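Local coordinates for protein putative nucleotide sugar epimerase/ dehydratase (Bordetella bronchiseptica, PDB 2Q1S) that binds NADH in a Rossmann fold and probably acts as a nucleotide-sugar epimerase or dehydratase in the biosynthesis of lipopolysaccharide O-antigen, at residues F238-K241 with A242-M246. Numbering follows the deposited sequence.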
ATOM      1  N   PHE A 238     -19.623   6.945  25.093  1.00 47.92           N
ATOM      2  CA  PHE A 238     -19.802   7.478  26.448  1.00 47.96           C
ATOM      3  C   PHE A 238     -20.973   8.446  26.547  1.00 47.72           C
ATOM      4  O   PHE A 238     -21.723   8.398  27.521  1.00 47.19           O
ATOM      5  CB  PHE A 238     -18.534   8.170  26.944  1.00 49.06           C
ATOM      6  CG  PHE A 238     -17.456   7.236  27.416  1.00 49.82           C
ATOM      7  CD1 PHE A 238     -17.586   5.847  27.307  1.00 48.64           C
ATOM      8  CD2 PHE A 238     -16.314   7.761  28.002  1.00 50.57           C
ATOM      9  CE1 PHE A 238     -16.573   5.004  27.757  1.00 52.71           C
ATOM     10  CE2 PHE A 238     -15.287   6.929  28.440  1.00 52.06           C
ATOM     11  CZ  PHE A 238     -15.417   5.543  28.325  1.00 52.31           C
ATOM     12  N   ILE A 239     -21.128   9.318  25.553  1.00 47.47           N
ATOM     13  CA  ILE A 239     -22.231  10.296  25.548  1.00 47.55           C
ATOM     14  C   ILE A 239     -23.573   9.575  25.499  1.00 47.98           C
ATOM     15  O   ILE A 239     -24.513   9.887  26.262  1.00 48.17           O
ATOM     16  CB  ILE A 239     -22.090  11.326  24.401  1.00 48.29           C
ATOM     17  CG1 ILE A 239     -20.910  12.257  24.702  1.00 45.83           C
ATOM     18  CG2 ILE A 239     -23.375  12.138  24.223  1.00 48.27           C
ATOM     19  CD1 ILE A 239     -20.551  13.213  23.560  1.00 48.61           C
ATOM     20  N   TYR A 240     -23.654   8.593  24.612  1.00 48.33           N
ATOM     21  CA  TYR A 240     -24.891   7.823  24.504  1.00 48.25           C
ATOM     22  C   TYR A 240     -25.242   7.157  25.842  1.00 48.39           C
ATOM     23  O   TYR A 240     -26.366   7.330  26.351  1.00 48.93           O
ATOM     24  CB  TYR A 240     -24.805   6.774  23.380  1.00 48.69           C
ATOM     25  CG  TYR A 240     -26.043   5.912  23.301  1.00 49.94           C
ATOM     26  CD1 TYR A 240     -27.211   6.380  22.687  1.00 50.62           C
ATOM     27  CD2 TYR A 240     -26.068   4.643  23.891  1.00 50.45           C
ATOM     28  CE1 TYR A 240     -28.370   5.595  22.654  1.00 52.56           C
ATOM     29  CE2 TYR A 240     -27.196   3.846  23.835  1.00 51.85           C
ATOM     30  CZ  TYR A 240     -28.348   4.329  23.229  1.00 52.51           C
ATOM     31  OH  TYR A 240     -29.474   3.535  23.195  1.00 54.05           O
ATOM     32  N   LYS A 241     -24.281   6.424  26.417  1.00 48.36           N
ATOM     33  CA  LYS A 241     -24.521   5.655  27.649  1.00 49.91           C
ATOM     34  C   LYS A 241     -24.824   6.583  28.830  1.00 49.98           C
ATOM     35  O   LYS A 241     -25.680   6.271  29.675  1.00 49.83           O
ATOM     36  CB  LYS A 241     -23.345   4.721  27.955  1.00 49.84           C
ATOM     37  CG  LYS A 241     -23.277   3.517  27.016  1.00 50.98           C
ATOM     38  CD  LYS A 241     -22.038   2.662  27.206  1.00 52.69           C
ATOM     39  CE  LYS A 241     -22.328   1.238  26.694  1.00 58.23           C
ATOM     40  NZ  LYS A 241     -21.101   0.407  26.570  1.00 62.63           N
ATOM     41  N   ALA A 242     -24.127   7.719  28.887  1.00 50.70           N
ATOM     42  CA  ALA A 242     -24.363   8.730  29.926  1.00 51.94           C
ATOM     43  C   ALA A 242     -25.770   9.319  29.840  1.00 53.00           C
ATOM     44  O   ALA A 242     -26.465   9.446  30.863  1.00 52.48           O
ATOM     45  CB  ALA A 242     -23.335   9.824  29.840  1.00 51.91           C
ATOM     46  N   LEU A 243     -26.193   9.652  28.623  1.00 54.18           N
ATOM     47  CA  LEU A 243     -27.563  10.113  28.361  1.00 55.93           C
ATOM     48  C   LEU A 243     -28.644   9.090  28.725  1.00 58.04           C
ATOM     49  O   LEU A 243     -29.781   9.466  28.972  1.00 57.46           O
ATOM     50  CB  LEU A 243     -27.716  10.554  26.894  1.00 55.45           C
ATOM     51  CG  LEU A 243     -27.098  11.900  26.477  1.00 52.82           C
ATOM     52  CD1 LEU A 243     -27.405  12.142  25.016  1.00 50.91           C
ATOM     53  CD2 LEU A 243     -27.676  13.038  27.326  1.00 51.88           C
ATOM     54  N   LYS A 244     -28.278   7.809  28.742  1.00 61.75           N
ATOM     55  CA  LYS A 244     -29.184   6.728  29.087  1.00 61.19           C
ATOM     56  C   LYS A 244     -29.059   6.371  30.575  1.00 62.37           C
ATOM     57  O   LYS A 244     -29.693   5.421  31.049  1.00 62.00           O
ATOM     58  CB  LYS A 244     -28.932   5.466  28.245  1.00 61.42           C
ATOM     59  CG  LYS A 244     -29.093   5.602  26.729  1.00 61.24           C
ATOM     60  CD  LYS A 244     -30.463   6.078  26.280  1.00 58.50           C
ATOM     61  CE  LYS A 244     -31.545   5.006  26.425  1.00 57.81           C
ATOM     62  NZ  LYS A 244     -32.782   5.441  25.740  1.00 59.26           N
ATOM     63  N   GLY A 245     -28.182   7.104  31.273  1.00 63.50           N
ATOM     64  CA  GLY A 245     -28.011   6.913  32.711  1.00 63.53           C
ATOM     65  C   GLY A 245     -27.240   5.653  33.065  1.00 63.17           C
ATOM     66  O   GLY A 245     -27.393   5.110  34.165  1.00 62.44           O
ATOM     67  N   MET A 246     -26.407   5.188  32.137  1.00 62.57           N
ATOM     68  CA  MET A 246     -25.682   3.935  32.322  1.00 62.39           C
ATOM     69  C   MET A 246     -24.262   4.197  32.809  1.00 62.12           C
ATOM     70  O   MET A 246     -23.669   5.228  32.461  1.00 61.47           O
ATOM     71  CB  MET A 246     -25.640   3.137  31.015  1.00 62.41           C
ATOM     72  CG  MET A 246     -26.999   2.730  30.459  1.00 62.26           C
ATOM     73  SD  MET A 246     -26.828   1.965  28.833  1.00 62.89           S
ATOM     74  CE  MET A 246     -28.532   1.647  28.386  1.00 63.00           C
TER
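Lys241 and Met246 meet through their backbones where helix 234-243 of this Rossmann-fold enzyme ends in a Schellman motif. Met246 N gives a bond of 2.8 Å to Lys241 O, reaching back past Gly245, whose N bonds to Ala242 O at 2.9 Å. Gly245 has a phi of 75°, a value glycine adopts easily because it lacks a CB. Lys244 N makes weak hydrogen bonds to both Tyr240 O and Lys241 O, as expected where the helical pattern gives way to the turn.

The tightly packed side belongs to Phe238, Ile239 and Ala242. Ala242, small enough to sit close, and Phe238 lie against helix 293-304, while Ile239 turns its branched side chain to helix 343-356 and runs alongside Leu243, CG2 to CD1 at 4.1 Å.

On the loose side Lys244, Gly245 and Met246 are exposed. Partly exposed Tyr240 borders it, packed against helix 358-366. Its flat ring suits a lysine's aliphatic stem: bends at chi2 (-58°) and chi3 (-73°) carry Lys244 across the ring toward its hydroxyl end. Glu362 OE2 takes a salt bridge from Lys244 NZ and a hydrogen bond from Tyr240 OH. The stem makes a CH-pi contact, Lys244 CG lying 4.0 Å from the centroid of the Tyr240 ring, over one face.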